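Local coordinates for protein TqaL (Neurospora crassa, PDB 7EEH) that belongs to the 2OG-Fe dioxygenase family of the cupin clan and holds an iron(III) ion in a mainly antiparallel beta fold flanked by helices, at residues S13-T16 with A17-E20; M22-R25 with S26-I29; L124-T128 with A129-L133; L134-K137 with G138-H142; T147-P150 with R151-Y154. The protein carries 1 engineered substitution. All blocks are in the same frame, centred on the assembly; numbering follows the deposited sequence.

Interaction 1: S13-T16 with A17-E20; sequences SYYT and AIAE
Ile18 reaches back one helical turn to the ring of Tyr14. Its CD1 methyl lies over one face of that ring, 3.7 Å from the centroid, as a CH-pi contact. The methyl sits off centre, toward the rim, and Tyr14 CZ is the ring atom closest to Ile18 CD1, at 3.5 Å. CG1 of Ile18 stands opposite its own carbonyl carbon (chi1 -62°), which turns the CD1 branch toward the start of the helix. The Tyr15 ring lies alongside, with CD1 of Tyr15 4.2 Å from CD1 of Ile18. Ala17 CB touches the carbonyl oxygens of Ser13 and Tyr14, and Ala17 N bonds to Ser13 O at 3.1 Å. Thr16 works mainly through its backbone, where Thr16 O accepts from Glu20 N at 3.1 Å. The OG1 of Thr16 bonds to Pro12 O, back in the first turn. These are i to i+3 and i to i+4 contacts of an alpha-helix. Helix 12-31 lies beside helix 38-48 here, with Tyr14 on Leu48 and Glu20 on Leu44. The helix also meets the second subunit, where Ile18 packs on Tyr15 of that chain and Ala19 on its Thr16.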
loop_
_atom_site.group_PDB
_atom_site.type_symbol
_atom_site.label_atom_id
_atom_site.label_comp_id
_atom_site.label_asym_id
_atom_site.label_seq_id
_atom_site.Cartn_x
_atom_site.Cartn_y
_atom_site.Cartn_z
ATOM N N SER B 13 -0.340 7.976 5.969
ATOM C CA SER B 13 -1.664 7.390 5.809
ATOM C C SER B 13 -2.677 8.387 5.267
ATOM O O SER B 13 -3.692 7.982 4.703
ATOM C CB SER B 13 -2.147 6.833 7.150
ATOM O OG SER B 13 -2.483 7.891 8.018
ATOM N N TYR B 14 -2.428 9.684 5.432
ATOM C CA TYR B 14 -3.255 10.687 4.775
ATOM C C TYR B 14 -3.154 10.565 3.251
ATOM O O TYR B 14 -4.167 10.495 2.545
ATOM C CB TYR B 14 -2.818 12.073 5.264
ATOM C CG TYR B 14 -3.510 13.237 4.605
ATOM C CD1 TYR B 14 -4.873 13.423 4.749
ATOM C CD2 TYR B 14 -2.787 14.171 3.866
ATOM C CE1 TYR B 14 -5.517 14.510 4.152
ATOM C CE2 TYR B 14 -3.417 15.263 3.266
ATOM C CZ TYR B 14 -4.790 15.418 3.421
ATOM O OH TYR B 14 -5.432 16.477 2.838
ATOM N N TYR B 15 -1.933 10.494 2.728
ATOM C CA TYR B 15 -1.760 10.412 1.274
ATOM C C TYR B 15 -2.164 9.048 0.714
ATOM O O TYR B 15 -2.680 8.963 -0.406
ATOM C CB TYR B 15 -0.315 10.776 0.940
ATOM C CG TYR B 15 -0.070 12.199 1.351
ATOM C CD1 TYR B 15 -0.555 13.250 0.573
ATOM C CD2 TYR B 15 0.574 12.506 2.549
ATOM C CE1 TYR B 15 -0.371 14.582 0.959
ATOM C CE2 TYR B 15 0.775 13.839 2.943
ATOM C CZ TYR B 15 0.292 14.871 2.140
ATOM O OH TYR B 15 0.459 16.196 2.505
ATOM N N THR B 16 -1.962 7.979 1.474
ATOM C CA THR B 16 -2.468 6.673 1.066
ATOM C C THR B 16 -3.982 6.698 0.913
ATOM O O THR B 16 -4.534 6.140 -0.039
ATOM C CB THR B 16 -2.057 5.628 2.096
ATOM O OG1 THR B 16 -0.629 5.593 2.185
ATOM C CG2 THR B 16 -2.576 4.253 1.716
ATOM N N ALA B 17 -4.667 7.350 1.841
ATOM C CA ALA B 17 -6.113 7.478 1.728
ATOM C C ALA B 17 -6.494 8.259 0.486
ATOM O O ALA B 17 -7.395 7.860 -0.258
ATOM C CB ALA B 17 -6.666 8.161 2.967
ATOM N N ILE B 18 -5.817 9.384 0.246
ATOM C CA ILE B 18 -6.132 10.187 -0.929
ATOM C C ILE B 18 -5.932 9.366 -2.189
ATOM O O ILE B 18 -6.757 9.403 -3.108
ATOM C CB ILE B 18 -5.290 11.478 -0.943
ATOM C CG1 ILE B 18 -5.632 12.332 0.285
ATOM C CG2 ILE B 18 -5.580 12.278 -2.219
ATOM C CD1 ILE B 18 -4.742 13.549 0.451
ATOM N N ALA B 19 -4.855 8.574 -2.232
ATOM C CA ALA B 19 -4.605 7.729 -3.399
ATOM C C ALA B 19 -5.788 6.811 -3.668
ATOM O O ALA B 19 -6.248 6.678 -4.804
ATOM C CB ALA B 19 -3.326 6.916 -3.192
ATOM N N GLU B 20 -6.300 6.169 -2.624
ATOM C CA GLU B 20 -7.443 5.285 -2.813
ATOM C C GLU B 20 -8.684 6.074 -3.241
ATOM O O GLU B 20 -9.474 5.609 -4.076
ATOM C CB GLU B 20 -7.681 4.500 -1.514
ATOM C CG GLU B 20 -8.897 3.588 -1.541
ATOM C CD GLU B 20 -8.851 2.581 -2.683
ATOM O OE1 GLU B 20 -7.733 2.103 -3.004
ATOM O OE2 GLU B 20 -9.934 2.283 -3.246
#

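Interaction 2: M22-R25 with S26-I29; sequences MKLR and SKYI
Ser26 begins the second half of this helical stretch with a backbone bond from its N to Met22 O, 3.1 Å long. Met22 is a selenomethionine in the model. The CB of Ser26 rests 3.5 Å from Lys23 O. Lys27 follows, with its N bonded to Lys23 O. Its chain bends at CG-CD (chi3 80°) and runs beside Leu24, pointing the same way. The ammonium NZ of Lys27 ends 3.9 Å from the Leu24 CD2 methyl. Tyr28 bonds through its N to Leu24 O at 2.8 Å. Its CB lies against Arg25 O, while the ring leads away from the first segment and its OH bonds to ND1 of His190. Ile29 closes the walk. Its N bonds to Arg25 O at 2.9 Å, and its CD1 methyl lies over one face of the Arg25 guanidinium. The nearest approach there is Ile29 CD1 to Arg25 NH1, at 3.4 Å. The Arg25 chain is extended from CG to NE, which brings the planar group level with the methyl one turn on. Arg25 NH2 bonds to His142 O, and the group also makes a cation-pi contact with Phe10 of the second subunit. Helix 12-31 packs here on helix 128-141 through Met22, Leu24 and Tyr28, and Tyr28 also touches Ile34 of strand 33-36 and Leu245 and Val247 of strand 243-247.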
loop_
_atom_site.group_PDB
_atom_site.type_symbol
_atom_site.label_atom_id
_atom_site.label_comp_id
_atom_site.label_asym_id
_atom_site.label_seq_id
_atom_site.Cartn_x
_atom_site.Cartn_y
_atom_site.Cartn_z
HETATM N N MSE B 22 -8.729 8.794 -4.996
HETATM C CA MSE B 22 -8.527 9.110 -6.427
HETATM C C MSE B 22 -8.895 7.887 -7.296
HETATM O O MSE B 22 -9.442 8.080 -8.352
HETATM C CB MSE B 22 -7.118 9.644 -6.645
HETATM C CG MSE B 22 -6.865 10.957 -5.990
HETATM SE SE MSE B 22 -8.032 12.327 -6.681
HETATM C CE MSE B 22 -9.274 12.619 -5.379
ATOM N N LYS B 23 -8.595 6.671 -6.844
ATOM C CA LYS B 23 -9.030 5.490 -7.590
ATOM C C LYS B 23 -10.556 5.412 -7.665
ATOM O O LYS B 23 -11.130 5.165 -8.733
ATOM C CB LYS B 23 -8.466 4.221 -6.958
ATOM C CG LYS B 23 -6.966 4.089 -7.092
ATOM C CD LYS B 23 -6.490 2.833 -6.375
ATOM C CE LYS B 23 -5.027 2.556 -6.697
ATOM N NZ LYS B 23 -4.415 1.694 -5.645
ATOM N N LEU B 24 -11.235 5.602 -6.531
ATOM C CA LEU B 24 -12.696 5.614 -6.537
ATOM C C LEU B 24 -13.221 6.692 -7.471
ATOM O O LEU B 24 -14.223 6.487 -8.168
ATOM C CB LEU B 24 -13.239 5.821 -5.110
ATOM C CG LEU B 24 -12.964 4.677 -4.130
ATOM C CD1 LEU B 24 -13.329 5.049 -2.682
ATOM C CD2 LEU B 24 -13.701 3.427 -4.571
ATOM N N ARG B 25 -12.558 7.853 -7.497
ATOM C CA ARG B 25 -12.991 8.935 -8.376
ATOM C C ARG B 25 -12.937 8.515 -9.846
ATOM O O ARG B 25 -13.848 8.826 -10.620
ATOM C CB ARG B 25 -12.123 10.171 -8.135
ATOM C CG ARG B 25 -12.422 11.346 -9.051
ATOM C CD ARG B 25 -11.568 12.530 -8.690
ATOM N NE ARG B 25 -11.833 13.717 -9.486
ATOM C CZ ARG B 25 -11.381 13.907 -10.723
ATOM N NH1 ARG B 25 -10.655 12.972 -11.332
ATOM N NH2 ARG B 25 -11.686 15.024 -11.362
ATOM N N SER B 26 -11.878 7.806 -10.246
ATOM C CA SER B 26 -11.797 7.313 -11.625
ATOM C C SER B 26 -12.941 6.367 -11.940
ATOM O O SER B 26 -13.505 6.405 -13.042
ATOM C CB SER B 26 -10.461 6.610 -11.858
ATOM O OG SER B 26 -9.427 7.561 -11.916
ATOM N N LYS B 27 -13.308 5.516 -10.979
ATOM C CA LYS B 27 -14.429 4.598 -11.169
ATOM C C LYS B 27 -15.747 5.356 -11.250
ATOM O O LYS B 27 -16.646 4.976 -12.006
ATOM C CB LYS B 27 -14.452 3.581 -10.027
ATOM C CG LYS B 27 -15.440 2.441 -10.192
ATOM C CD LYS B 27 -15.219 1.334 -9.141
ATOM C CE LYS B 27 -15.833 1.684 -7.784
ATOM N NZ LYS B 27 -15.483 0.680 -6.717
ATOM N N TYR B 28 -15.873 6.437 -10.479
ATOM C CA TYR B 28 -17.050 7.296 -10.559
ATOM C C TYR B 28 -17.161 7.960 -11.928
ATOM O O TYR B 28 -18.246 8.017 -12.510
ATOM C CB TYR B 28 -16.968 8.353 -9.464
ATOM C CG TYR B 28 -18.182 9.225 -9.250
ATOM C CD1 TYR B 28 -19.430 8.672 -8.967
ATOM C CD2 TYR B 28 -18.058 10.603 -9.239
ATOM C CE1 TYR B 28 -20.529 9.484 -8.721
ATOM C CE2 TYR B 28 -19.154 11.423 -8.998
ATOM C CZ TYR B 28 -20.379 10.861 -8.743
ATOM O OH TYR B 28 -21.454 11.693 -8.485
ATOM N N ILE B 29 -16.049 8.488 -12.448
ATOM C CA ILE B 29 -16.066 9.074 -13.788
ATOM C C ILE B 29 -16.524 8.044 -14.812
ATOM O O ILE B 29 -17.343 8.335 -15.688
ATOM C CB ILE B 29 -14.681 9.642 -14.145
ATOM C CG1 ILE B 29 -14.391 10.870 -13.296
ATOM C CG2 ILE B 29 -14.605 10.003 -15.656
ATOM C CD1 ILE B 29 -12.926 11.242 -13.246
#

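Interaction 3: L124-T128 with A129-L133; sequences LQLNT and AFQAL
Leu124 and Phe130 form the tight side of this contact. The two side chains cross at about a right angle, and Leu124 CG stands over one face of the ring, 4.1 Å from its centroid. Leu124 CD1 adds a contact at 3.7 Å to Phe130 CD1. Leu272 of strand 267-277 touches both residues. Beside them, buried Asn127 caps helix 128-141. With CG of Asn127 turned opposite its own N (chi1 179°), OD1 reaches the first turn. Phe130 N donates to Asn127 OD1 at 3.0 Å. A second bond to Asn127 OD1, 2.8 Å from Ala129 N, is bent and weak. Asn127 ND2 bonds to Asp54 O, which helps fix the amide. The other side is looser and nearer solvent. Exposed Leu126 runs beside Gln131 with little contact. Gln131 is extended beyond CG, and its NE2 bonds to Gln125 O at 3.0 Å, meeting a lone pair in the carbonyl plane. Thr128 OG1 turns outside the contact to Asp54 OD2. Asn127 OD1 thus satisfies first-turn N-H groups that have no earlier helical carbonyl. Gln131 NE2 satisfies Gln125 O at the end of helix 122-125, so the two helices are probably held together across the short link.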
loop_
_atom_site.group_PDB
_atom_site.type_symbol
_atom_site.label_atom_id
_atom_site.label_comp_id
_atom_site.label_asym_id
_atom_site.label_seq_id
_atom_site.Cartn_x
_atom_site.Cartn_y
_atom_site.Cartn_z
ATOM N N LEU B 124 -23.090 17.115 15.233
ATOM C CA LEU B 124 -22.788 16.472 13.957
ATOM C C LEU B 124 -21.656 17.190 13.233
ATOM O O LEU B 124 -20.641 16.569 12.902
ATOM C CB LEU B 124 -24.032 16.411 13.057
ATOM C CG LEU B 124 -23.808 15.739 11.685
ATOM C CD1 LEU B 124 -23.289 14.321 11.848
ATOM C CD2 LEU B 124 -25.069 15.742 10.862
ATOM N N GLN B 125 -21.807 18.500 12.997
ATOM C CA GLN B 125 -20.903 19.184 12.078
ATOM C C GLN B 125 -19.494 19.367 12.634
ATOM O O GLN B 125 -18.577 19.621 11.861
ATOM C CB GLN B 125 -21.496 20.533 11.656
ATOM C CG GLN B 125 -21.494 21.618 12.732
ATOM C CD GLN B 125 -21.740 22.998 12.142
ATOM O OE1 GLN B 125 -21.958 23.135 10.939
ATOM N NE2 GLN B 125 -21.730 24.023 12.988
ATOM N N LEU B 126 -19.276 19.238 13.942
ATOM C CA LEU B 126 -17.908 19.222 14.453
ATOM C C LEU B 126 -17.373 17.805 14.664
ATOM O O LEU B 126 -16.239 17.639 15.121
ATOM C CB LEU B 126 -17.812 20.027 15.757
ATOM C CG LEU B 126 -18.209 21.511 15.670
ATOM C CD1 LEU B 126 -17.840 22.275 16.960
ATOM C CD2 LEU B 126 -17.605 22.196 14.448
ATOM N N ASN B 127 -18.167 16.789 14.367
ATOM C CA ASN B 127 -17.699 15.413 14.395
ATOM C C ASN B 127 -16.687 15.217 13.265
ATOM O O ASN B 127 -16.990 15.492 12.100
ATOM C CB ASN B 127 -18.909 14.485 14.260
ATOM C CG ASN B 127 -18.545 13.027 14.244
ATOM O OD1 ASN B 127 -17.811 12.564 13.367
ATOM N ND2 ASN B 127 -19.075 12.279 15.204
ATOM N N THR B 128 -15.468 14.789 13.608
ATOM C CA THR B 128 -14.410 14.693 12.597
ATOM C C THR B 128 -14.668 13.609 11.555
ATOM O O THR B 128 -14.073 13.662 10.469
ATOM C CB THR B 128 -13.049 14.432 13.250
ATOM O OG1 THR B 128 -13.086 13.166 13.931
ATOM C CG2 THR B 128 -12.713 15.538 14.233
ATOM N N ALA B 129 -15.491 12.608 11.867
ATOM C CA ALA B 129 -15.874 11.626 10.857
ATOM C C ALA B 129 -16.871 12.223 9.878
ATOM O O ALA B 129 -16.735 12.044 8.661
ATOM C CB ALA B 129 -16.453 10.363 11.505
ATOM N N PHE B 130 -17.869 12.951 10.381
ATOM C CA PHE B 130 -18.742 13.696 9.475
ATOM C C PHE B 130 -17.939 14.646 8.596
ATOM O O PHE B 130 -18.189 14.741 7.384
ATOM C CB PHE B 130 -19.798 14.487 10.253
ATOM C CG PHE B 130 -20.552 15.483 9.395
ATOM C CD1 PHE B 130 -21.614 15.071 8.604
ATOM C CD2 PHE B 130 -20.183 16.820 9.368
ATOM C CE1 PHE B 130 -22.300 15.978 7.806
ATOM C CE2 PHE B 130 -20.868 17.732 8.576
ATOM C CZ PHE B 130 -21.926 17.312 7.794
ATOM N N GLN B 131 -16.982 15.376 9.190
ATOM C CA GLN B 131 -16.157 16.285 8.399
ATOM C C GLN B 131 -15.365 15.518 7.346
ATOM O O GLN B 131 -15.237 15.971 6.208
ATOM C CB GLN B 131 -15.216 17.087 9.299
ATOM C CG GLN B 131 -15.955 17.996 10.301
ATOM C CD GLN B 131 -15.022 18.869 11.130
ATOM O OE1 GLN B 131 -13.834 18.584 11.253
ATOM N NE2 GLN B 131 -15.565 19.945 11.696
ATOM N N ALA B 132 -14.831 14.355 7.708
ATOM C CA ALA B 132 -14.120 13.541 6.727
ATOM C C ALA B 132 -15.042 13.127 5.590
ATOM O O ALA B 132 -14.618 13.067 4.431
ATOM C CB ALA B 132 -13.514 12.313 7.400
ATOM N N LEU B 133 -16.322 12.879 5.893
ATOM C CA LEU B 133 -17.273 12.547 4.835
ATOM C C LEU B 133 -17.432 13.696 3.850
ATOM O O LEU B 133 -17.501 13.469 2.640
ATOM C CB LEU B 133 -18.632 12.161 5.420
ATOM C CG LEU B 133 -18.790 10.698 5.843
ATOM C CD1 LEU B 133 -20.083 10.492 6.632
ATOM C CD2 LEU B 133 -18.727 9.750 4.627
#

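Interaction 4: L134-K137 with G138-H142; sequences LVFK and GMICH
Ile140 packs on Phe136 in the last turns of helix 128-141, a helix that lies against the main antiparallel sheet of this cupin-type fold. The backbone bonds are regular i to i+4 links. Gly138 N bonds to Leu134 O at 3.0 Å, Met139 N to Val135 O at 2.9 Å, and Cys141 N to Lys137 O in a nearly straight bond (171°). The helix stops at His142, the first residue to leave helical backbone angles. Among the apolar contacts, Val135 CG1 meets the CG of Met139, a selenomethionine in the model, at 4.3 Å. The end of Met139 leads away toward helix 12-31, where it touches Ile18, Ile21 and Met22. On the sheet side, Phe136 and Lys137 touch Met192 of strand 190-199, and Ile140 touches Leu245 of strand 243-247. The polar part belongs to Lys137. Its chain is fully extended, with CG 4.0 Å from Cys141 SG, and its buried NZ bonds to His190 O, with weak bonds to Phe274 O and Thr276 OG1. One firm and two weak acceptors thus lie near this nitrogen. The ring contact is a CH-pi one: CD1 of Ile140 lies over one face of Phe136, 25° off the ring normal and displaced toward the rim. With chi1 at -69°, CG1 of Ile140 lies beside the backbone N, and Ile140 CD1 comes back to within 3.3 Å of Phe136 CZ.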
loop_
_atom_site.group_PDB
_atom_site.type_symbol
_atom_site.label_atom_id
_atom_site.label_comp_id
_atom_site.label_asym_id
_atom_site.label_seq_id
_atom_site.Cartn_x
_atom_site.Cartn_y
_atom_site.Cartn_z
ATOM N N LEU B 134 -17.498 14.935 4.343
ATOM C CA LEU B 134 -17.581 16.085 3.445
ATOM C C LEU B 134 -16.330 16.203 2.587
ATOM O O LEU B 134 -16.415 16.447 1.380
ATOM C CB LEU B 134 -17.786 17.371 4.246
ATOM C CG LEU B 134 -19.189 17.693 4.777
ATOM C CD1 LEU B 134 -19.102 18.886 5.703
ATOM C CD2 LEU B 134 -20.164 17.973 3.634
ATOM N N VAL B 135 -15.153 16.074 3.206
ATOM C CA VAL B 135 -13.909 16.157 2.450
ATOM C C VAL B 135 -13.879 15.068 1.384
ATOM O O VAL B 135 -13.551 15.323 0.219
ATOM C CB VAL B 135 -12.702 16.079 3.404
ATOM C CG1 VAL B 135 -11.419 16.100 2.643
ATOM C CG2 VAL B 135 -12.723 17.266 4.372
ATOM N N PHE B 136 -14.231 13.840 1.772
ATOM C CA PHE B 136 -14.290 12.721 0.832
ATOM C C PHE B 136 -15.099 13.080 -0.405
ATOM O O PHE B 136 -14.639 12.899 -1.540
ATOM C CB PHE B 136 -14.897 11.502 1.537
ATOM C CG PHE B 136 -15.224 10.321 0.625
ATOM C CD1 PHE B 136 -14.264 9.351 0.345
ATOM C CD2 PHE B 136 -16.509 10.132 0.142
ATOM C CE1 PHE B 136 -14.579 8.233 -0.428
ATOM C CE2 PHE B 136 -16.835 9.026 -0.626
ATOM C CZ PHE B 136 -15.861 8.070 -0.915
ATOM N N LYS B 137 -16.313 13.588 -0.206
ATOM C CA LYS B 137 -17.181 13.894 -1.342
ATOM C C LYS B 137 -16.590 14.998 -2.213
ATOM O O LYS B 137 -16.597 14.895 -3.446
ATOM C CB LYS B 137 -18.577 14.292 -0.855
ATOM C CG LYS B 137 -19.529 14.606 -2.010
ATOM C CD LYS B 137 -20.984 14.839 -1.589
ATOM C CE LYS B 137 -21.877 14.852 -2.851
ATOM N NZ LYS B 137 -23.300 15.202 -2.596
ATOM N N GLY B 138 -16.084 16.071 -1.591
ATOM C CA GLY B 138 -15.522 17.169 -2.372
ATOM C C GLY B 138 -14.349 16.728 -3.226
ATOM O O GLY B 138 -14.212 17.137 -4.383
HETATM N N MSE B 139 -13.517 15.863 -2.660
HETATM C CA MSE B 139 -12.325 15.323 -3.350
HETATM C C MSE B 139 -12.734 14.537 -4.593
HETATM O O MSE B 139 -12.118 14.708 -5.576
HETATM C CB MSE B 139 -11.493 14.430 -2.428
HETATM C CG MSE B 139 -10.629 15.161 -1.465
HETATM SE SE MSE B 139 -9.468 13.929 -0.559
HETATM C CE MSE B 139 -9.013 12.700 -1.906
ATOM N N ILE B 140 -13.773 13.730 -4.502
ATOM C CA ILE B 140 -14.216 12.910 -5.627
ATOM C C ILE B 140 -14.888 13.775 -6.694
ATOM O O ILE B 140 -14.542 13.712 -7.878
ATOM C CB ILE B 140 -15.154 11.796 -5.133
ATOM C CG1 ILE B 140 -14.367 10.780 -4.311
ATOM C CG2 ILE B 140 -15.849 11.116 -6.311
ATOM C CD1 ILE B 140 -15.222 9.691 -3.749
ATOM N N CYS B 141 -15.849 14.607 -6.289
ATOM C CA CYS B 141 -16.660 15.320 -7.273
ATOM C C CYS B 141 -15.880 16.431 -7.967
ATOM O O CYS B 141 -16.213 16.800 -9.098
ATOM C CB CYS B 141 -17.902 15.897 -6.599
ATOM S SG CYS B 141 -18.971 14.600 -5.968
ATOM N N HIS B 142 -14.858 16.972 -7.304
ATOM C CA HIS B 142 -14.017 18.026 -7.862
ATOM C C HIS B 142 -13.465 17.625 -9.221
ATOM O O HIS B 142 -12.829 16.578 -9.356
ATOM C CB HIS B 142 -12.868 18.315 -6.892
ATOM C CG HIS B 142 -11.959 19.422 -7.325
ATOM N ND1 HIS B 142 -10.603 19.413 -7.068
ATOM C CD2 HIS B 142 -12.211 20.578 -7.983
ATOM C CE1 HIS B 142 -10.059 20.512 -7.557
ATOM N NE2 HIS B 142 -11.012 21.235 -8.119
#

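Interaction 5: T147-P150 with R151-Y154; sequences THRP and RLDY
His148 and Tyr154 stack face to face across a tight bend of the chain. Their ring centroids are 3.7 Å apart and their planes differ by 7°. The side chains run past each other in opposite directions, which puts Tyr154 CB over the imidazole, 3.3 Å from His148 CE1. In the same way, His148 CB lies over the phenol ring. The stack brings the tyrosine hydroxyl to the backbone. Arg149 N donates to Tyr154 OH at 2.9 Å, and the same OH bonds to Asp189 OD1. Since the amide is the donor in the first bond, the hydroxyl probably gives its own proton to the carboxylate. Arg149 O accepts from Leu152 N at 3.1 Å. This closes a type I beta turn from Arg149 to Leu152, with the donor well above the carbonyl plane (50° out of it). The two arginines lie side by side, pointing the same way, and Arg149 CD is 4.0 Å from Arg151 NH1. Each has its own acceptors. Arg149 NE bonds to Val188 O, and its NH2 forms a salt bridge with Asp248 OD2. Arg151 NH1 bonds to Gly187 O. The Leu152 CD1 methyl packs on the aliphatic part of Arg149, 4.0 Å from Arg149 CB. The Arg149 side chain is about 10 Å from the iron(III) ion, and Gly187 and Val188 directly follow its ligand Asp186. The chemistry implies a largely polar tie. Through the two arginines the loop is held to the backbone after Asp186. Asp248 probably offsets the Arg149 charge, and the two carbonyls satisfy N-H groups.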
loop_
_atom_site.group_PDB
_atom_site.type_symbol
_atom_site.label_atom_id
_atom_site.label_comp_id
_atom_site.label_asym_id
_atom_site.label_seq_id
_atom_site.Cartn_x
_atom_site.Cartn_y
_atom_site.Cartn_z
ATOM N N THR B 147 -23.280 16.501 -16.952
ATOM C CA THR B 147 -24.338 17.247 -17.627
ATOM C C THR B 147 -24.696 18.515 -16.855
ATOM O O THR B 147 -24.930 18.474 -15.646
ATOM C CB THR B 147 -25.577 16.367 -17.763
ATOM O OG1 THR B 147 -25.211 15.131 -18.379
ATOM C CG2 THR B 147 -26.649 17.058 -18.608
ATOM N N HIS B 148 -24.755 19.647 -17.551
ATOM C CA HIS B 148 -25.026 20.925 -16.903
ATOM C C HIS B 148 -26.526 21.219 -16.876
ATOM O O HIS B 148 -27.161 21.318 -17.930
ATOM C CB HIS B 148 -24.265 22.037 -17.608
ATOM C CG HIS B 148 -22.809 22.054 -17.275
ATOM N ND1 HIS B 148 -21.975 23.096 -17.614
ATOM C CD2 HIS B 148 -22.039 21.153 -16.619
ATOM C CE1 HIS B 148 -20.753 22.835 -17.184
ATOM N NE2 HIS B 148 -20.765 21.662 -16.578
ATOM N N ARG B 149 -27.091 21.355 -15.671
ATOM C CA ARG B 149 -28.487 21.785 -15.553
ATOM C C ARG B 149 -28.594 23.238 -15.991
ATOM O O ARG B 149 -27.822 24.075 -15.510
ATOM C CB ARG B 149 -29.002 21.648 -14.117
ATOM C CG ARG B 149 -29.154 20.227 -13.612
ATOM C CD ARG B 149 -29.969 20.162 -12.324
ATOM N NE ARG B 149 -29.972 18.815 -11.764
ATOM C CZ ARG B 149 -30.742 17.837 -12.212
ATOM N NH1 ARG B 149 -31.583 18.070 -13.210
ATOM N NH2 ARG B 149 -30.673 16.631 -11.671
ATOM N N PRO B 150 -29.524 23.578 -16.894
ATOM C CA PRO B 150 -29.610 24.966 -17.374
ATOM C C PRO B 150 -29.834 25.995 -16.287
ATOM O O PRO B 150 -29.394 27.137 -16.439
ATOM C CB PRO B 150 -30.791 24.920 -18.351
ATOM C CG PRO B 150 -30.742 23.540 -18.892
ATOM C CD PRO B 150 -30.338 22.669 -17.716
ATOM N N ARG B 151 -30.485 25.638 -15.183
ATOM C CA ARG B 151 -30.793 26.652 -14.184
ATOM C C ARG B 151 -29.634 26.935 -13.242
ATOM O O ARG B 151 -29.771 27.797 -12.374
ATOM C CB ARG B 151 -32.040 26.248 -13.382
ATOM C CG ARG B 151 -31.818 25.103 -12.409
ATOM C CD ARG B 151 -33.092 24.742 -11.638
ATOM N NE ARG B 151 -32.892 24.759 -10.186
ATOM C CZ ARG B 151 -32.498 23.704 -9.469
ATOM N NH1 ARG B 151 -32.249 22.538 -10.065
ATOM N NH2 ARG B 151 -32.349 23.809 -8.151
ATOM N N LEU B 152 -28.492 26.264 -13.396
ATOM C CA LEU B 152 -27.395 26.409 -12.457
ATOM C C LEU B 152 -26.172 27.003 -13.141
ATOM O O LEU B 152 -26.043 26.967 -14.365
ATOM C CB LEU B 152 -27.039 25.063 -11.822
ATOM C CG LEU B 152 -28.196 24.361 -11.119
ATOM C CD1 LEU B 152 -27.733 23.027 -10.561
ATOM C CD2 LEU B 152 -28.753 25.258 -10.023
ATOM N N ASP B 153 -25.258 27.527 -12.333
ATOM C CA ASP B 153 -24.119 28.306 -12.828
ATOM C C ASP B 153 -22.818 27.524 -12.640
ATOM O O ASP B 153 -22.216 27.538 -11.561
ATOM C CB ASP B 153 -24.053 29.670 -12.139
ATOM C CG ASP B 153 -22.836 30.489 -12.576
ATOM O OD1 ASP B 153 -22.192 30.126 -13.585
ATOM O OD2 ASP B 153 -22.523 31.502 -11.917
ATOM N N TYR B 154 -22.347 26.910 -13.721
ATOM C CA TYR B 154 -21.142 26.099 -13.688
ATOM C C TYR B 154 -19.878 26.912 -13.901
ATOM O O TYR B 154 -18.791 26.338 -13.918
ATOM C CB TYR B 154 -21.252 24.960 -14.713
ATOM C CG TYR B 154 -22.379 24.025 -14.345
ATOM C CD1 TYR B 154 -23.689 24.319 -14.692
ATOM C CD2 TYR B 154 -22.143 22.882 -13.590
ATOM C CE1 TYR B 154 -24.734 23.486 -14.325
ATOM C CE2 TYR B 154 -23.183 22.039 -13.218
ATOM C CZ TYR B 154 -24.476 22.343 -13.589
ATOM O OH TYR B 154 -25.518 21.517 -13.208
#

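In the fold
Interactions 1 and 2 are successive parts of helix 12-31, and interactions 3 and 4 of the start and end of helix 128-141. The two helices meet where Ile18 and Met22 pack on Met139 and Arg25 bonds to the carbonyl of His142. All touching residues of interaction 4 are buried. Interactions 1 and 3 are mostly so, and interaction 2 is partly open. Interactions 1 and 2 face the second subunit, and interaction 4 reaches it through His142. Aliphatic carbons over flat groups recur in 1 to 4, and interaction 3 adds a polar helix cap. Interaction 5 stands apart as a surface loop, with ring stacking and hydrogen bonds in place of apolar helix packing.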